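Local atomic coordinates of TonB-dependent siderophore receptor (Pseudomonas aeruginosa 39016, PDB entry 5NEC), a protein that probably takes up iron-siderophore complexes, and drugs conjugated to siderophores, across the outer membrane with energy delivered through TonB. Residues Ile62-Ala67 / Ser642-Tyr647; Ala73-Pro78 / Tyr678-Ala683; Phe96-Asp101 / Ser603-Glu608; Asn547-Leu552 / Leu592-Lys597. One frame throughout, in Å; residues are numbered along the deposited sequence.

Contacts 1, 2 and 3 each join the N-terminal plug to the inner wall of the beta barrel, whereas contact 4 lies within the barrel alone. Along the chain the plug segments come first (62-67, 73-78, 96-101), and their barrel partners follow more than 500 residues later. Contacts 1 and 2 use the successive helices 59-64 and 70-74; their centres are about 9 Å apart, and Ser642 OG bonds to Arg75 O between them. Contacts 3 and 4 share strand 596-609 but have centres about 29 Å apart. The neighbouring strand 639-650 carries contact 1, which touches contact 4. The plug is thus held at several places around one stretch of wall.

Contact 1: residues Ile62-Ala67 / Ser642-Tyr647; sequences IKDTAA and SLWTTY
Asp64 and Trp644 share a partner, the OH of Tyr33, which is hydrogen-bonded both to Asp64 OD2 and to Trp644 NE1, so one hydroxyl ties the plug carboxylate to the barrel indole. The two residues also touch directly, with Asp64 CB 3.8 Å from Trp644 NE1. The carbonyl oxygen Asp64 O approaches the ring obliquely, 3.4 Å from Trp644 CZ2. The methyl CG2 of Thr65 sits over the face of the indole, 3.5 Å from the centroid of the Trp644 six-membered ring and only 7° off the normal, a CH-pi contact. With chi1 at 63°, OG1 of Thr65 is turned back to the Val61 carbonyl while CG2 is left for the ring, a division of labour that suits a residue bearing both a hydroxyl and a methyl. This is the end of plug helix 59-64 set against barrel strand 639-650. The helix closes in a Schellman motif, with Ala66 at positive phi, Ala66 N bonded to Lys63 O at 3.1 Å and a weak bond from Ala67 N to Ile62 O. Side-chain amides of the barrel also reach the carbonyls here: Gln696 NE2 bonds to Lys63 O, which it shares with Ala66 N, Asn698 ND2 to Asp64 O, and Gln700 NE2 to Thr65 O. Beyond the indole, Thr646 CG2 lies 4.0 Å from Asp64 OD2, the two side chains crossing nearly at a right angle.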
# COMPACT_ATOMS: atom_id res chain seq x y z
N ILE A 62 -5.63 -4.81 11.97
CA ILE A 62 -4.59 -3.78 12.05
C ILE A 62 -4.08 -3.63 13.49
O ILE A 62 -2.88 -3.58 13.70
CB ILE A 62 -5.09 -2.42 11.48
CG1 ILE A 62 -5.37 -2.55 9.97
CG2 ILE A 62 -4.08 -1.29 11.73
CD1 ILE A 62 -6.24 -1.45 9.40
N LYS A 63 -4.99 -3.61 14.46
CA LYS A 63 -4.62 -3.56 15.89
C LYS A 63 -3.98 -4.86 16.39
O LYS A 63 -2.97 -4.80 17.06
CB LYS A 63 -5.83 -3.24 16.77
CG LYS A 63 -6.39 -1.86 16.55
CD LYS A 63 -7.42 -1.51 17.62
CE LYS A 63 -8.10 -0.18 17.33
NZ LYS A 63 -9.42 -0.07 18.04
N ASP A 64 -4.55 -6.01 16.07
CA ASP A 64 -4.06 -7.31 16.58
C ASP A 64 -2.66 -7.68 16.06
O ASP A 64 -1.87 -8.29 16.80
CB ASP A 64 -5.04 -8.47 16.27
CG ASP A 64 -6.36 -8.39 17.06
OD1 ASP A 64 -6.46 -7.64 18.06
OD2 ASP A 64 -7.31 -9.08 16.67
N THR A 65 -2.36 -7.30 14.81
CA THR A 65 -1.01 -7.46 14.23
C THR A 65 -0.04 -6.36 14.66
O THR A 65 1.15 -6.49 14.43
CB THR A 65 -1.04 -7.53 12.68
OG1 THR A 65 -1.54 -6.30 12.12
CG2 THR A 65 -1.89 -8.71 12.17
N ALA A 66 -0.54 -5.30 15.28
CA ALA A 66 0.25 -4.11 15.66
C ALA A 66 1.03 -3.51 14.47
O ALA A 66 2.13 -3.01 14.63
CB ALA A 66 1.18 -4.43 16.82
N ALA A 67 0.41 -3.54 13.29
CA ALA A 67 0.95 -2.94 12.08
C ALA A 67 1.18 -1.45 12.29
O ALA A 67 0.30 -0.76 12.77
CB ALA A 67 -0.02 -3.15 10.92
N SER A 642 -1.21 -16.29 3.49
CA SER A 642 -1.25 -15.50 4.71
C SER A 642 -2.35 -16.06 5.60
O SER A 642 -3.48 -16.26 5.15
CB SER A 642 -1.56 -14.03 4.39
OG SER A 642 -0.54 -13.43 3.58
N LEU A 643 -2.01 -16.34 6.86
CA LEU A 643 -2.96 -16.82 7.86
C LEU A 643 -2.76 -15.96 9.08
O LEU A 643 -1.64 -15.89 9.60
CB LEU A 643 -2.67 -18.27 8.23
CG LEU A 643 -3.45 -18.83 9.45
CD1 LEU A 643 -4.94 -18.77 9.19
CD2 LEU A 643 -3.04 -20.25 9.78
N TRP A 644 -3.82 -15.30 9.55
CA TRP A 644 -3.83 -14.63 10.85
C TRP A 644 -4.99 -15.18 11.66
O TRP A 644 -6.12 -15.24 11.16
CB TRP A 644 -3.97 -13.11 10.71
CG TRP A 644 -3.98 -12.43 12.04
CD1 TRP A 644 -5.06 -11.94 12.71
CD2 TRP A 644 -2.84 -12.19 12.88
NE1 TRP A 644 -4.67 -11.39 13.91
CE2 TRP A 644 -3.32 -11.54 14.04
CE3 TRP A 644 -1.47 -12.45 12.75
CZ2 TRP A 644 -2.46 -11.15 15.08
CZ3 TRP A 644 -0.62 -12.07 13.78
CH2 TRP A 644 -1.12 -11.42 14.94
N THR A 645 -4.72 -15.58 12.90
CA THR A 645 -5.74 -16.15 13.76
C THR A 645 -5.61 -15.74 15.22
O THR A 645 -4.49 -15.59 15.73
CB THR A 645 -5.75 -17.69 13.64
OG1 THR A 645 -6.87 -18.20 14.36
CG2 THR A 645 -4.48 -18.32 14.21
N THR A 646 -6.75 -15.52 15.88
CA THR A 646 -6.79 -15.28 17.32
C THR A 646 -7.76 -16.23 18.00
O THR A 646 -8.75 -16.66 17.41
CB THR A 646 -7.17 -13.83 17.66
OG1 THR A 646 -8.42 -13.49 17.05
CG2 THR A 646 -6.08 -12.88 17.17
N TYR A 647 -7.43 -16.57 19.25
CA TYR A 647 -8.25 -17.46 20.06
C TYR A 647 -8.47 -16.82 21.43
O TYR A 647 -7.51 -16.47 22.11
CB TYR A 647 -7.57 -18.82 20.21
CG TYR A 647 -8.51 -19.88 20.74
CD1 TYR A 647 -9.44 -20.48 19.90
CD2 TYR A 647 -8.48 -20.26 22.09
CE1 TYR A 647 -10.31 -21.46 20.38
CE2 TYR A 647 -9.35 -21.22 22.58
CZ TYR A 647 -10.26 -21.82 21.72
OH TYR A 647 -11.13 -22.77 22.18

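Contact 2: residues Ala73-Pro78 / Tyr678-Ala683; sequences ALRTVP and YWRYDA
With CG lodged between its own backbone N and carbonyl carbon (chi1 88°), Arg75 sends an extended chain across to the barrel, where Arg680, extended too but with CG opposite its backbone N, delivers a second guanidinium beside Asp682. The two guanidinium groups lie flat on one another, centres 4.3 Å apart and planes 15° from parallel, while the side chains themselves cross nearly at a right angle. Arg75 NE lies over the Arg680 guanidinium face, offset toward its rim, 3.4 Å from Arg680 NH2. The carboxylate of Asp682 probably offsets the repulsion between the two; each arginine takes a different oxygen. Arg75 meets OD2 at the edge of its guanidinium: NH2 of Arg75 is modelled 2.5 Å from Asp682 OD2, a salt bridge whose extreme shortness is doubtful, and NE adds a weak bond to OD2 of 3.0 Å. Arg680 NE holds Asp682 OD1 at 2.8 Å, with a nearly straight bond of 163° in its guanidinium plane and on the syn side of the carboxylate. The result is a salt-bridge network between plug and barrel, joining the turn at the end of helix 70-74 to strand 674-688. Asp682 OD1 also accepts from Asn701 N. Further partners secure the arginines, Asp72 for Arg75 NH1 and the Tyr707 hydroxyl for Arg680 NH1. In the type I turn from Leu74 to Val77, Thr76 OG1 gives a 2.7 Å bond to Ala73 O.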
# COMPACT_ATOMS: atom_id res chain seq x y z
N ALA A 73 0.69 -3.91 7.30
CA ALA A 73 -0.70 -4.35 7.37
C ALA A 73 -1.09 -5.25 6.19
O ALA A 73 -1.85 -6.21 6.38
CB ALA A 73 -1.64 -3.15 7.44
N LEU A 74 -0.59 -4.93 5.00
CA LEU A 74 -0.92 -5.71 3.79
C LEU A 74 -0.23 -7.08 3.70
O LEU A 74 -0.59 -7.87 2.84
CB LEU A 74 -0.68 -4.89 2.52
CG LEU A 74 -1.67 -3.76 2.26
CD1 LEU A 74 -1.14 -2.84 1.16
CD2 LEU A 74 -3.08 -4.26 1.90
N ARG A 75 0.70 -7.39 4.60
CA ARG A 75 1.24 -8.75 4.69
C ARG A 75 0.15 -9.81 4.93
O ARG A 75 0.34 -10.97 4.59
CB ARG A 75 2.35 -8.85 5.75
CG ARG A 75 1.93 -9.15 7.20
CD ARG A 75 3.09 -8.87 8.16
NE ARG A 75 2.85 -9.30 9.54
CZ ARG A 75 2.33 -8.56 10.53
NH1 ARG A 75 1.91 -7.30 10.36
NH2 ARG A 75 2.21 -9.10 11.73
N THR A 76 -0.99 -9.40 5.51
CA THR A 76 -2.17 -10.27 5.70
C THR A 76 -2.96 -10.61 4.42
O THR A 76 -3.80 -11.48 4.46
CB THR A 76 -3.16 -9.67 6.73
OG1 THR A 76 -3.52 -8.32 6.37
CG2 THR A 76 -2.57 -9.67 8.12
N VAL A 77 -2.71 -9.93 3.32
CA VAL A 77 -3.39 -10.21 2.06
C VAL A 77 -2.35 -10.70 1.06
O VAL A 77 -1.54 -9.91 0.57
CB VAL A 77 -4.10 -8.96 1.52
CG1 VAL A 77 -4.78 -9.27 0.19
CG2 VAL A 77 -5.11 -8.45 2.54
N PRO A 78 -2.39 -12.00 0.72
CA PRO A 78 -1.33 -12.60 -0.09
C PRO A 78 -1.32 -12.10 -1.52
O PRO A 78 -2.36 -11.72 -2.05
CB PRO A 78 -1.67 -14.09 -0.06
CG PRO A 78 -3.17 -14.10 0.01
CD PRO A 78 -3.54 -12.92 0.88
N TYR A 678 10.29 -17.55 1.45
CA TYR A 678 10.46 -17.61 2.90
C TYR A 678 9.13 -17.85 3.62
O TYR A 678 8.05 -17.57 3.08
CB TYR A 678 11.07 -16.32 3.44
CG TYR A 678 10.15 -15.12 3.26
CD1 TYR A 678 10.12 -14.42 2.06
CD2 TYR A 678 9.28 -14.72 4.28
CE1 TYR A 678 9.28 -13.34 1.88
CE2 TYR A 678 8.43 -13.65 4.11
CZ TYR A 678 8.43 -12.96 2.90
OH TYR A 678 7.59 -11.89 2.73
N TRP A 679 9.26 -18.37 4.84
CA TRP A 679 8.19 -18.50 5.81
C TRP A 679 8.48 -17.50 6.91
O TRP A 679 9.61 -17.39 7.36
CB TRP A 679 8.17 -19.92 6.41
CG TRP A 679 7.44 -20.90 5.57
CD1 TRP A 679 7.96 -21.78 4.67
CD2 TRP A 679 6.01 -21.08 5.53
NE1 TRP A 679 6.95 -22.51 4.07
CE2 TRP A 679 5.74 -22.09 4.58
CE3 TRP A 679 4.93 -20.46 6.18
CZ2 TRP A 679 4.45 -22.51 4.28
CZ3 TRP A 679 3.65 -20.89 5.89
CH2 TRP A 679 3.42 -21.91 4.95
N ARG A 680 7.46 -16.77 7.35
CA ARG A 680 7.56 -15.91 8.52
C ARG A 680 6.44 -16.26 9.48
O ARG A 680 5.31 -16.49 9.04
CB ARG A 680 7.46 -14.44 8.10
CG ARG A 680 7.23 -13.48 9.26
CD ARG A 680 7.00 -12.06 8.80
NE ARG A 680 6.52 -11.24 9.90
CZ ARG A 680 6.38 -9.91 9.88
NH1 ARG A 680 6.69 -9.18 8.82
NH2 ARG A 680 5.92 -9.29 10.96
N TYR A 681 6.75 -16.28 10.77
CA TYR A 681 5.72 -16.52 11.79
C TYR A 681 5.69 -15.37 12.78
O TYR A 681 6.73 -14.83 13.13
CB TYR A 681 5.95 -17.87 12.51
CG TYR A 681 5.93 -19.06 11.57
CD1 TYR A 681 7.09 -19.50 10.94
CD2 TYR A 681 4.74 -19.77 11.31
CE1 TYR A 681 7.10 -20.58 10.08
CE2 TYR A 681 4.73 -20.87 10.45
CZ TYR A 681 5.93 -21.26 9.83
OH TYR A 681 5.97 -22.34 8.97
N ASP A 682 4.48 -14.98 13.19
CA ASP A 682 4.24 -13.93 14.18
C ASP A 682 3.42 -14.47 15.35
O ASP A 682 2.62 -15.39 15.16
CB ASP A 682 3.43 -12.81 13.53
CG ASP A 682 4.21 -12.02 12.48
OD1 ASP A 682 5.46 -12.18 12.34
OD2 ASP A 682 3.58 -11.19 11.79
N ALA A 683 3.58 -13.91 16.55
CA ALA A 683 2.80 -14.31 17.73
C ALA A 683 2.24 -13.09 18.42
O ALA A 683 2.86 -12.03 18.37
CB ALA A 683 3.66 -15.11 18.70

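Contact 3: residues Phe96-Asp101 / Ser603-Glu608; sequences FIRGFD and SYLDSE
Leu605 reaches from the barrel wall to Arg98 and Gly99 of the plug: its CB starts in their direction, CG continues with chi1 at -62°, opposite the carbonyl carbon, and both methyls of the fork then abut Arg98 CA. Methyl CD2 comes 4.0 Å from Arg98 CA and is also turned to Arg98 CG. The other methyl, CD1, is turned to Gly99 N, at 4.4 Å. These are purely van der Waals contacts, and no hydrogen bond crosses between the two segments. The apolar fork packs on the CA and the aliphatic part of Arg98, with Val581 of the adjacent strand 579-589 and Phe557 of the next one, 550-561, beside it. Further out, the extended Arg98 chain carries its charge toward the barrel, where NH2 forms salt bridges with Glu585 and Glu538 and the cation meets the Phe557 ring. The plug arginine paired with barrel glutamates is consistent with the charged lock region known in TonB-dependent receptors. The corner that Leu605 meets is a type I' turn from Ile97 to Phe100, with Arg98 and Gly99 both at positive phi, a conformation that glycine takes up readily. Two backbone bonds make it a tight two-residue beta hairpin of the plug: Ile97 N to Phe100 O at 2.9 Å, and Phe100 N to Ile97 O at 3.0 Å.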
# COMPACT_ATOMS: atom_id res chain seq x y z
N PHE A 96 2.22 -4.00 -6.08
CA PHE A 96 1.92 -4.81 -7.26
C PHE A 96 0.81 -5.79 -6.90
O PHE A 96 0.90 -6.49 -5.90
CB PHE A 96 3.15 -5.60 -7.73
CG PHE A 96 4.19 -4.76 -8.41
CD1 PHE A 96 5.04 -3.94 -7.65
CD2 PHE A 96 4.35 -4.80 -9.79
CE1 PHE A 96 6.04 -3.18 -8.28
CE2 PHE A 96 5.32 -4.03 -10.42
CZ PHE A 96 6.17 -3.23 -9.66
N ILE A 97 -0.25 -5.83 -7.70
CA ILE A 97 -1.43 -6.62 -7.40
C ILE A 97 -1.72 -7.49 -8.62
O ILE A 97 -1.81 -6.97 -9.74
CB ILE A 97 -2.65 -5.71 -7.07
CG1 ILE A 97 -2.32 -4.81 -5.86
CG2 ILE A 97 -3.91 -6.55 -6.82
CD1 ILE A 97 -3.29 -3.66 -5.65
N ARG A 98 -1.82 -8.81 -8.41
CA ARG A 98 -1.93 -9.78 -9.51
C ARG A 98 -0.88 -9.54 -10.59
O ARG A 98 -1.18 -9.57 -11.80
CB ARG A 98 -3.32 -9.79 -10.12
CG ARG A 98 -4.39 -10.31 -9.19
CD ARG A 98 -5.72 -10.29 -9.90
NE ARG A 98 -6.79 -10.92 -9.13
CZ ARG A 98 -8.07 -10.94 -9.50
NH1 ARG A 98 -8.47 -10.35 -10.63
NH2 ARG A 98 -8.97 -11.55 -8.73
N GLY A 99 0.34 -9.25 -10.12
CA GLY A 99 1.49 -9.01 -10.95
C GLY A 99 1.48 -7.77 -11.80
O GLY A 99 2.19 -7.72 -12.81
N PHE A 100 0.72 -6.76 -11.38
CA PHE A 100 0.62 -5.51 -12.12
C PHE A 100 0.79 -4.30 -11.19
O PHE A 100 0.29 -4.28 -10.06
CB PHE A 100 -0.69 -5.43 -12.89
CG PHE A 100 -0.79 -6.42 -14.04
CD1 PHE A 100 0.08 -6.33 -15.13
CD2 PHE A 100 -1.77 -7.43 -14.05
CE1 PHE A 100 -0.01 -7.24 -16.19
CE2 PHE A 100 -1.86 -8.33 -15.11
CZ PHE A 100 -0.98 -8.24 -16.18
N ASP A 101 1.50 -3.30 -11.70
CA ASP A 101 1.89 -2.11 -10.97
C ASP A 101 0.66 -1.27 -10.61
O ASP A 101 -0.14 -0.96 -11.49
CB ASP A 101 2.83 -1.30 -11.87
CG ASP A 101 3.47 -0.13 -11.16
OD1 ASP A 101 2.93 0.40 -10.15
OD2 ASP A 101 4.55 0.29 -11.65
N SER A 603 -2.96 -17.29 -2.74
CA SER A 603 -2.87 -16.67 -4.06
C SER A 603 -1.93 -17.48 -4.94
O SER A 603 -0.81 -17.79 -4.54
CB SER A 603 -2.39 -15.22 -3.92
OG SER A 603 -2.01 -14.66 -5.17
N TYR A 604 -2.41 -17.84 -6.13
CA TYR A 604 -1.63 -18.48 -7.16
C TYR A 604 -1.64 -17.56 -8.37
O TYR A 604 -2.70 -17.21 -8.87
CB TYR A 604 -2.21 -19.85 -7.53
CG TYR A 604 -1.53 -20.52 -8.71
CD1 TYR A 604 -0.33 -21.21 -8.55
CD2 TYR A 604 -2.08 -20.44 -10.00
CE1 TYR A 604 0.30 -21.81 -9.64
CE2 TYR A 604 -1.47 -21.03 -11.09
CZ TYR A 604 -0.28 -21.73 -10.90
OH TYR A 604 0.34 -22.32 -11.97
N LEU A 605 -0.46 -17.17 -8.84
CA LEU A 605 -0.31 -16.26 -9.96
C LEU A 605 0.64 -16.90 -10.95
O LEU A 605 1.84 -17.00 -10.70
CB LEU A 605 0.23 -14.92 -9.47
CG LEU A 605 -0.66 -14.17 -8.48
CD1 LEU A 605 0.05 -12.97 -7.88
CD2 LEU A 605 -1.95 -13.73 -9.16
N ASP A 606 0.09 -17.38 -12.06
CA ASP A 606 0.88 -17.90 -13.16
C ASP A 606 0.96 -16.77 -14.16
O ASP A 606 -0.02 -16.48 -14.84
CB ASP A 606 0.20 -19.13 -13.77
CG ASP A 606 0.89 -19.62 -15.02
OD1 ASP A 606 2.12 -19.52 -15.11
OD2 ASP A 606 0.19 -20.13 -15.91
N SER A 607 2.11 -16.12 -14.25
CA SER A 607 2.30 -14.96 -15.12
C SER A 607 3.32 -15.22 -16.21
O SER A 607 4.21 -16.04 -16.04
CB SER A 607 2.69 -13.75 -14.28
OG SER A 607 4.03 -13.83 -13.83
N GLU A 608 3.19 -14.50 -17.32
CA GLU A 608 4.02 -14.72 -18.49
C GLU A 608 4.11 -13.49 -19.38
O GLU A 608 3.11 -12.80 -19.56
CB GLU A 608 3.47 -15.88 -19.32
CG GLU A 608 4.40 -16.30 -20.47
CD GLU A 608 3.99 -17.58 -21.18
OE1 GLU A 608 3.16 -18.35 -20.67
OE2 GLU A 608 4.55 -17.85 -22.27

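Contact 4: residues Asn547-Leu552 / Leu592-Lys597; sequences NERLEL and LTEKWK
Arg549 and Glu594 meet with their flat groups almost perpendicular, the guanidinium and carboxylate planes being 83° apart. Both segments lie at hairpin turns of the beta barrel, the first between strands 534-545 and 550-561, the second between 579-589 and 596-609. Glu594 OE2 comes to the edge of the guanidinium, near its plane, and lies 3.0 Å from Arg549 NH1, a salt bridge on the protein surface. The extended arginine reaches over to the second hairpin; the glutamate bends at chi2 (-61°), which brings its carboxylate round to the arginine. On the other flat group, Leu592 CD1 rests over the centre of one face of the Trp596 indole, 3.3 Å above the plane. Arg549 and Leu550 together face Phe545 as a classic beta bulge, just after Asn547 and Glu548, whose positive phi values carry the chain round the turn; asparagine adopts that conformation readily. Next to the ion pair the contact is apolar. Leu592 holds its other methyl toward the first hairpin, so that CD2 of Leu592 is 3.8 Å from Leu550 CD1 and 4.0 Å from Leu550 CD2. One leucine therefore joins the tryptophan face to the neighbouring hairpin, a task for which two methyls on a fork are well suited. Its backbone closes the second turn, where Leu592 N bonds to Trp596 O at 2.8 Å and Thr593 OG1 accepts weak bonds from the N atoms of Lys595 and Trp596.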
# COMPACT_ATOMS: atom_id res chain seq x y z
N ASN A 547 -24.13 -17.75 10.77
CA ASN A 547 -24.91 -16.52 10.90
C ASN A 547 -24.19 -15.33 10.28
O ASN A 547 -24.19 -14.23 10.84
CB ASN A 547 -25.29 -16.23 12.37
CG ASN A 547 -26.11 -17.35 12.99
OD1 ASN A 547 -27.32 -17.41 12.80
ND2 ASN A 547 -25.46 -18.23 13.75
N GLU A 548 -23.58 -15.56 9.12
CA GLU A 548 -22.83 -14.53 8.36
C GLU A 548 -21.68 -13.89 9.14
O GLU A 548 -21.41 -12.69 8.99
CB GLU A 548 -23.79 -13.45 7.84
CG GLU A 548 -24.97 -13.99 7.04
CD GLU A 548 -26.18 -13.07 7.08
OE1 GLU A 548 -26.36 -12.35 8.09
OE2 GLU A 548 -26.97 -13.07 6.10
N ARG A 549 -21.00 -14.68 9.96
CA ARG A 549 -19.80 -14.24 10.69
C ARG A 549 -18.52 -14.81 10.09
O ARG A 549 -17.44 -14.44 10.55
CB ARG A 549 -19.89 -14.64 12.16
CG ARG A 549 -21.01 -13.96 12.91
CD ARG A 549 -21.03 -14.42 14.35
NE ARG A 549 -22.17 -13.84 15.07
CZ ARG A 549 -22.59 -14.22 16.28
NH1 ARG A 549 -21.98 -15.20 16.95
NH2 ARG A 549 -23.64 -13.60 16.82
N LEU A 550 -18.64 -15.71 9.11
CA LEU A 550 -17.51 -16.32 8.40
C LEU A 550 -17.77 -16.22 6.91
O LEU A 550 -18.75 -16.77 6.43
CB LEU A 550 -17.39 -17.80 8.78
CG LEU A 550 -16.22 -18.61 8.18
CD1 LEU A 550 -14.89 -18.10 8.69
CD2 LEU A 550 -16.37 -20.09 8.47
N GLU A 551 -16.89 -15.53 6.17
CA GLU A 551 -17.00 -15.45 4.71
C GLU A 551 -15.88 -16.30 4.07
O GLU A 551 -14.72 -16.11 4.40
CB GLU A 551 -16.96 -13.99 4.23
CG GLU A 551 -18.27 -13.20 4.43
CD GLU A 551 -18.67 -12.29 3.25
OE1 GLU A 551 -18.62 -12.77 2.09
OE2 GLU A 551 -19.05 -11.10 3.50
N LEU A 552 -16.25 -17.24 3.21
CA LEU A 552 -15.30 -17.99 2.40
C LEU A 552 -15.42 -17.56 0.94
O LEU A 552 -16.52 -17.29 0.48
CB LEU A 552 -15.52 -19.50 2.54
CG LEU A 552 -15.47 -20.06 3.96
CD1 LEU A 552 -15.52 -21.58 3.93
CD2 LEU A 552 -14.21 -19.62 4.70
N LEU A 592 -14.68 -18.86 13.22
CA LEU A 592 -14.80 -20.30 12.99
C LEU A 592 -15.68 -20.91 14.09
O LEU A 592 -16.59 -21.69 13.80
CB LEU A 592 -13.42 -20.94 12.96
CG LEU A 592 -12.48 -20.44 11.85
CD1 LEU A 592 -11.07 -20.94 12.09
CD2 LEU A 592 -12.98 -20.88 10.48
N THR A 593 -15.37 -20.56 15.34
CA THR A 593 -16.22 -20.83 16.50
C THR A 593 -16.41 -19.49 17.21
O THR A 593 -15.98 -18.46 16.71
CB THR A 593 -15.57 -21.83 17.46
OG1 THR A 593 -14.45 -21.22 18.10
CG2 THR A 593 -15.13 -23.09 16.72
N GLU A 594 -17.07 -19.50 18.36
CA GLU A 594 -17.28 -18.27 19.12
C GLU A 594 -15.98 -17.62 19.60
O GLU A 594 -15.92 -16.40 19.69
CB GLU A 594 -18.20 -18.53 20.33
CG GLU A 594 -19.66 -18.77 19.95
CD GLU A 594 -20.28 -17.57 19.23
OE1 GLU A 594 -19.90 -16.42 19.56
OE2 GLU A 594 -21.14 -17.78 18.34
N LYS A 595 -14.97 -18.44 19.87
CA LYS A 595 -13.68 -17.95 20.39
C LYS A 595 -12.56 -17.86 19.36
O LYS A 595 -11.55 -17.22 19.63
CB LYS A 595 -13.23 -18.86 21.53
CG LYS A 595 -14.21 -18.97 22.68
CD LYS A 595 -13.60 -19.84 23.77
CE LYS A 595 -14.28 -19.61 25.10
NZ LYS A 595 -13.75 -20.57 26.08
N TRP A 596 -12.74 -18.46 18.18
CA TRP A 596 -11.66 -18.66 17.23
C TRP A 596 -11.91 -17.86 15.94
O TRP A 596 -12.81 -18.20 15.17
CB TRP A 596 -11.53 -20.16 16.93
CG TRP A 596 -10.36 -20.58 16.09
CD1 TRP A 596 -9.20 -19.90 15.90
CD2 TRP A 596 -10.24 -21.80 15.35
NE1 TRP A 596 -8.36 -20.61 15.08
CE2 TRP A 596 -8.97 -21.78 14.73
CE3 TRP A 596 -11.07 -22.91 15.15
CZ2 TRP A 596 -8.52 -22.83 13.91
CZ3 TRP A 596 -10.63 -23.95 14.34
CH2 TRP A 596 -9.35 -23.90 13.73
N LYS A 597 -11.11 -16.80 15.73
CA LYS A 597 -11.20 -15.94 14.55
C LYS A 597 -10.09 -16.21 13.55
O LYS A 597 -9.00 -16.64 13.90
CB LYS A 597 -11.16 -14.46 14.96
CG LYS A 597 -12.37 -14.05 15.76
CD LYS A 597 -12.52 -12.55 15.83
CE LYS A 597 -11.44 -11.93 16.69
NZ LYS A 597 -11.77 -10.51 17.01